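Local coordinates for acyl-[acyl-carrier-protein]--UDP-N-acetylglucosamine O-acyltransferase (Acinetobacter baumannii, PDB 4E6U) that transfers an acyl chain from acyl carrier protein to UDP-N-acetylglucosamine, an early step in building the lipid A part of lipopolysaccharide, at residues 8-20 with 25-37. Sequence-based numbering, arbitrary orientation. Where two conformers were deposited one is given.
Sequences DLIHSTAIIDPSA and DVQIGPYCIIGPQ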
loop_
_atom_site.group_PDB
_atom_site.type_symbol
_atom_site.label_atom_id
_atom_site.label_comp_id
_atom_site.label_asym_id
_atom_site.label_seq_id
_atom_site.Cartn_x
_atom_site.Cartn_y
_atom_site.Cartn_z
ATOM N N ASP A 8 -32.376 -5.095 13.128
ATOM C CA ASP A 8 -32.739 -5.328 11.703
ATOM C C ASP A 8 -31.505 -5.577 10.830
ATOM O O ASP A 8 -30.413 -5.074 11.102
ATOM C CB ASP A 8 -33.547 -4.161 11.155
ATOM C CG ASP A 8 -34.226 -4.494 9.834
ATOM O OD1 ASP A 8 -35.278 -5.172 9.872
ATOM O OD2 ASP A 8 -33.701 -4.083 8.771
ATOM N N LEU A 9 -31.697 -6.349 9.770
ATOM C CA LEU A 9 -30.588 -6.749 8.912
ATOM C C LEU A 9 -30.001 -5.577 8.139
ATOM O O LEU A 9 -28.819 -5.620 7.812
ATOM C CB LEU A 9 -31.027 -7.835 7.934
ATOM C CG LEU A 9 -31.450 -9.210 8.484
ATOM C CD1 LEU A 9 -31.555 -10.210 7.340
ATOM C CD2 LEU A 9 -30.482 -9.706 9.523
ATOM N N ILE A 10 -30.812 -4.558 7.854
ATOM C CA ILE A 10 -30.342 -3.352 7.155
ATOM C C ILE A 10 -30.456 -2.194 8.121
ATOM O O ILE A 10 -31.554 -1.850 8.572
ATOM C CB ILE A 10 -31.129 -3.094 5.843
ATOM C CG1 ILE A 10 -30.863 -4.242 4.864
ATOM C CG2 ILE A 10 -30.785 -1.726 5.223
ATOM C CD1 ILE A 10 -31.603 -4.153 3.551
ATOM N N HIS A 11 -29.323 -1.602 8.477
ATOM C CA HIS A 11 -29.312 -0.519 9.444
ATOM C C HIS A 11 -30.018 0.717 8.881
ATOM O O HIS A 11 -29.918 1.014 7.680
ATOM C CB HIS A 11 -27.889 -0.176 9.848
ATOM C CG HIS A 11 -27.841 0.605 11.113
ATOM N ND1 HIS A 11 -27.834 1.980 11.138
ATOM C CD2 HIS A 11 -27.860 0.199 12.408
ATOM C CE1 HIS A 11 -27.842 2.394 12.399
ATOM N NE2 HIS A 11 -27.847 1.329 13.181
ATOM N N SER A 12 -30.734 1.432 9.748
ATOM C CA SER A 12 -31.520 2.587 9.315
ATOM C C SER A 12 -30.693 3.736 8.750
ATOM O O SER A 12 -31.240 4.592 8.060
ATOM C CB SER A 12 -32.378 3.118 10.462
ATOM O OG SER A 12 -31.538 3.576 11.504
ATOM N N THR A 13 -29.381 3.735 9.013
ATOM C CA THR A 13 -28.502 4.807 8.514
ATOM C C THR A 13 -27.874 4.444 7.153
ATOM O O THR A 13 -27.143 5.245 6.551
ATOM C CB THR A 13 -27.368 5.112 9.487
ATOM O OG1 THR A 13 -26.562 3.949 9.659
ATOM C CG2 THR A 13 -27.914 5.627 10.828
ATOM N N ALA A 14 -28.119 3.235 6.663
ATOM C CA ALA A 14 -27.721 2.960 5.284
ATOM C C ALA A 14 -28.550 3.858 4.364
ATOM O O ALA A 14 -29.718 4.211 4.675
ATOM C CB ALA A 14 -27.951 1.513 4.940
ATOM N N ILE A 15 -27.978 4.250 3.236
ATOM C CA ILE A 15 -28.703 5.039 2.240
ATOM C C ILE A 15 -28.713 4.239 0.965
ATOM O O ILE A 15 -27.653 3.947 0.403
ATOM C CB ILE A 15 -28.067 6.420 2.032
ATOM C CG1 ILE A 15 -28.052 7.181 3.356
ATOM C CG2 ILE A 15 -28.877 7.218 0.979
ATOM C CD1 ILE A 15 -27.287 8.519 3.308
ATOM N N ILE A 16 -29.910 3.883 0.509
ATOM C CA ILE A 16 -30.093 2.917 -0.571
ATOM C C ILE A 16 -30.854 3.555 -1.716
ATOM O O ILE A 16 -32.018 3.958 -1.539
ATOM C CB ILE A 16 -30.818 1.636 -0.059
ATOM C CG1 ILE A 16 -30.018 1.005 1.089
ATOM C CG2 ILE A 16 -31.047 0.663 -1.229
ATOM C CD1 ILE A 16 -30.701 -0.172 1.793
ATOM N N ASP A 17 -30.227 3.657 -2.880
ATOM C CA ASP A 17 -30.875 4.270 -4.032
ATOM C C ASP A 17 -32.186 3.541 -4.371
ATOM O O ASP A 17 -32.245 2.318 -4.320
ATOM C CB ASP A 17 -29.952 4.233 -5.242
ATOM C CG ASP A 17 -30.418 5.151 -6.346
ATOM O OD1 ASP A 17 -30.002 6.317 -6.331
ATOM O OD2 ASP A 17 -31.202 4.716 -7.236
ATOM N N PRO A 18 -33.253 4.296 -4.699
ATOM C CA PRO A 18 -34.529 3.653 -5.059
ATOM C C PRO A 18 -34.416 2.647 -6.198
ATOM O O PRO A 18 -35.231 1.727 -6.256
ATOM C CB PRO A 18 -35.414 4.840 -5.458
ATOM C CG PRO A 18 -34.872 6.000 -4.621
ATOM C CD PRO A 18 -33.367 5.770 -4.661
ATOM N N SER A 19 -33.414 2.774 -7.069
ATOM C CA SER A 19 -33.247 1.805 -8.168
ATOM C C SER A 19 -32.461 0.564 -7.783
ATOM O O SER A 19 -32.312 -0.348 -8.599
ATOM C CB SER A 19 -32.585 2.452 -9.374
ATOM O OG SER A 19 -31.218 2.737 -9.074
ATOM N N ALA A 20 -31.948 0.507 -6.556
ATOM C CA ALA A 20 -31.276 -0.695 -6.096
ATOM C C ALA A 20 -32.272 -1.829 -5.863
ATOM O O ALA A 20 -33.466 -1.589 -5.607
ATOM C CB ALA A 20 -30.463 -0.394 -4.817
ATOM N N ASP A 25 -32.395 -11.933 2.896
ATOM C CA ASP A 25 -31.397 -12.126 3.934
ATOM C C ASP A 25 -30.089 -11.348 3.725
ATOM O O ASP A 25 -29.027 -11.779 4.174
ATOM C CB ASP A 25 -31.148 -13.620 4.289
ATOM C CG ASP A 25 -32.423 -14.432 4.413
ATOM O OD1 ASP A 25 -33.235 -14.144 5.308
ATOM O OD2 ASP A 25 -32.582 -15.378 3.617
ATOM N N VAL A 26 -30.184 -10.206 3.047
ATOM C CA VAL A 26 -29.023 -9.317 2.898
ATOM C C VAL A 26 -28.865 -8.480 4.156
ATOM O O VAL A 26 -29.844 -7.963 4.699
ATOM C CB VAL A 26 -29.176 -8.441 1.661
ATOM C CG1 VAL A 26 -28.136 -7.291 1.650
ATOM C CG2 VAL A 26 -29.001 -9.303 0.407
ATOM N N GLN A 27 -27.627 -8.361 4.611
ATOM C CA GLN A 27 -27.280 -7.517 5.751
ATOM C C GLN A 27 -26.500 -6.330 5.242
ATOM O O GLN A 27 -25.595 -6.489 4.422
ATOM C CB GLN A 27 -26.441 -8.278 6.753
ATOM C CG GLN A 27 -27.169 -9.428 7.412
ATOM C CD GLN A 27 -26.206 -10.287 8.201
ATOM O OE1 GLN A 27 -25.754 -11.341 7.732
ATOM N NE2 GLN A 27 -25.825 -9.808 9.362
ATOM N N ILE A 28 -26.851 -5.153 5.733
ATOM C CA ILE A 28 -26.153 -3.923 5.384
ATOM C C ILE A 28 -25.990 -3.139 6.669
ATOM O O ILE A 28 -26.982 -2.807 7.312
ATOM C CB ILE A 28 -26.921 -3.089 4.329
ATOM C CG1 ILE A 28 -27.121 -3.888 3.032
ATOM C CG2 ILE A 28 -26.208 -1.740 4.049
ATOM C CD1 ILE A 28 -27.964 -3.200 1.962
ATOM N N GLY A 29 -24.749 -2.841 7.036
ATOM C CA GLY A 29 -24.497 -2.165 8.297
ATOM C C GLY A 29 -24.640 -0.655 8.258
ATOM O O GLY A 29 -24.977 -0.051 7.233
ATOM N N PRO A 30 -24.368 -0.021 9.403
ATOM C CA PRO A 30 -24.536 1.413 9.487
ATOM C C PRO A 30 -23.682 2.203 8.494
ATOM O O PRO A 30 -22.549 1.814 8.183
ATOM C CB PRO A 30 -24.074 1.747 10.911
ATOM C CG PRO A 30 -24.155 0.484 11.681
ATOM C CD PRO A 30 -24.003 -0.637 10.691
ATOM N N TYR A 31 -24.253 3.285 7.980
ATOM C CA TYR A 31 -23.513 4.273 7.207
ATOM C C TYR A 31 -22.999 3.741 5.886
ATOM O O TYR A 31 -22.034 4.256 5.358
ATOM C CB TYR A 31 -22.394 4.928 8.069
ATOM C CG TYR A 31 -22.900 5.430 9.402
ATOM C CD1 TYR A 31 -22.349 5.010 10.621
ATOM C CD2 TYR A 31 -23.972 6.309 9.447
ATOM C CE1 TYR A 31 -22.855 5.501 11.840
ATOM C CE2 TYR A 31 -24.490 6.774 10.641
ATOM C CZ TYR A 31 -23.939 6.361 11.826
ATOM O OH TYR A 31 -24.503 6.874 12.981
ATOM N N CYS A 32 -23.628 2.690 5.368
ATOM C CA CYS A 32 -23.361 2.238 3.996
ATOM C C CYS A 32 -24.099 3.078 2.978
ATOM O O CYS A 32 -25.191 3.595 3.249
ATOM C CB CYS A 32 -23.798 0.780 3.801
ATOM S SG CYS A 32 -22.740 -0.424 4.642
ATOM N N ILE A 33 -23.518 3.163 1.794
ATOM C CA ILE A 33 -24.138 3.841 0.675
ATOM C C ILE A 33 -24.285 2.845 -0.442
ATOM O O ILE A 33 -23.296 2.228 -0.859
ATOM C CB ILE A 33 -23.253 5.021 0.179
ATOM C CG1 ILE A 33 -22.916 6.012 1.313
ATOM C CG2 ILE A 33 -23.861 5.687 -1.067
ATOM C CD1 ILE A 33 -24.145 6.609 1.985
ATOM N N ILE A 34 -25.510 2.657 -0.904
ATOM C CA ILE A 34 -25.784 1.794 -2.042
ATOM C C ILE A 34 -26.297 2.658 -3.181
ATOM O O ILE A 34 -27.376 3.265 -3.078
ATOM C CB ILE A 34 -26.844 0.710 -1.696
ATOM C CG1 ILE A 34 -26.488 -0.065 -0.422
ATOM C CG2 ILE A 34 -27.069 -0.220 -2.905
ATOM C CD1 ILE A 34 -25.140 -0.785 -0.477
ATOM N N GLY A 35 -25.525 2.756 -4.254
ATOM C CA GLY A 35 -25.869 3.642 -5.332
ATOM C C GLY A 35 -26.875 3.062 -6.318
ATOM O O GLY A 35 -27.418 1.965 -6.139
ATOM N N PRO A 36 -27.112 3.813 -7.390
ATOM C CA PRO A 36 -28.107 3.396 -8.375
ATOM C C PRO A 36 -27.692 2.157 -9.150
ATOM O O PRO A 36 -26.497 1.895 -9.362
ATOM C CB PRO A 36 -28.199 4.607 -9.300
ATOM C CG PRO A 36 -26.863 5.234 -9.231
ATOM C CD PRO A 36 -26.471 5.078 -7.776
ATOM N N GLN A 37 -28.692 1.390 -9.588
ATOM C CA GLN A 37 -28.446 0.214 -10.435
ATOM C C GLN A 37 -27.529 -0.809 -9.767
ATOM O O GLN A 37 -26.720 -1.479 -10.431
ATOM C CB GLN A 37 -27.894 0.627 -11.811
ATOM C CG GLN A 37 -28.797 1.603 -12.564
ATOM C CD GLN A 37 -30.167 1.026 -12.824
ATOM O OE1 GLN A 37 -30.301 -0.137 -13.209
ATOM N NE2 GLN A 37 -31.201 1.843 -12.621
HETATM O O HOH W 1 -30.971 4.728 -11.833
#
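The turn from G29 to C32 meets the coil before it through T13, whose OG1 accepts Y31 N at 2.9 Å, bent to 140° at the hydrogen. With chi1 at 61°, OG1 sits between its own N and carbonyl carbon, over one face of the Y31 ring, offset toward the rim. The same oxygen is 2.8 Å from H11 ND1, a hydrogen bond either partner could donate, and ND1 also accepts T13 N (3.2 Å). P30 CG rests over the H11 ring, a CH-pi contact 3.8 Å from its centroid. One corner further on, the carboxylate of D17 takes the place of the H11 ring: S19 OG accepts from Q37 N at 2.9 Å and donates to D17 OD2. OD2 also accepts S19 N, from the opposite face of its plane, and this second bond closes an Asx turn. Between these corners the backbones pair in parallel. I15 N gives to C32 O, I34 N reaches I15 O at 2.8 Å, almost straight at 178°, and D17 N meets I34 O. Near the start of the modelled chain L9 O receives I28 N, while H11 N returns to I28 O. G35 O, by contrast, is buried without a partner. I16 and I34 lie side by side, CG1 to CG1 4.0 Å, and A14 CB packs on I28 CG2. Y31 OH bonds T13 O of the third subunit. Such coils, repeating turns and short parallel strands every six residues, are the signature of the left-handed parallel beta-helix of hexapeptide acyltransferases, here at its N-terminal end.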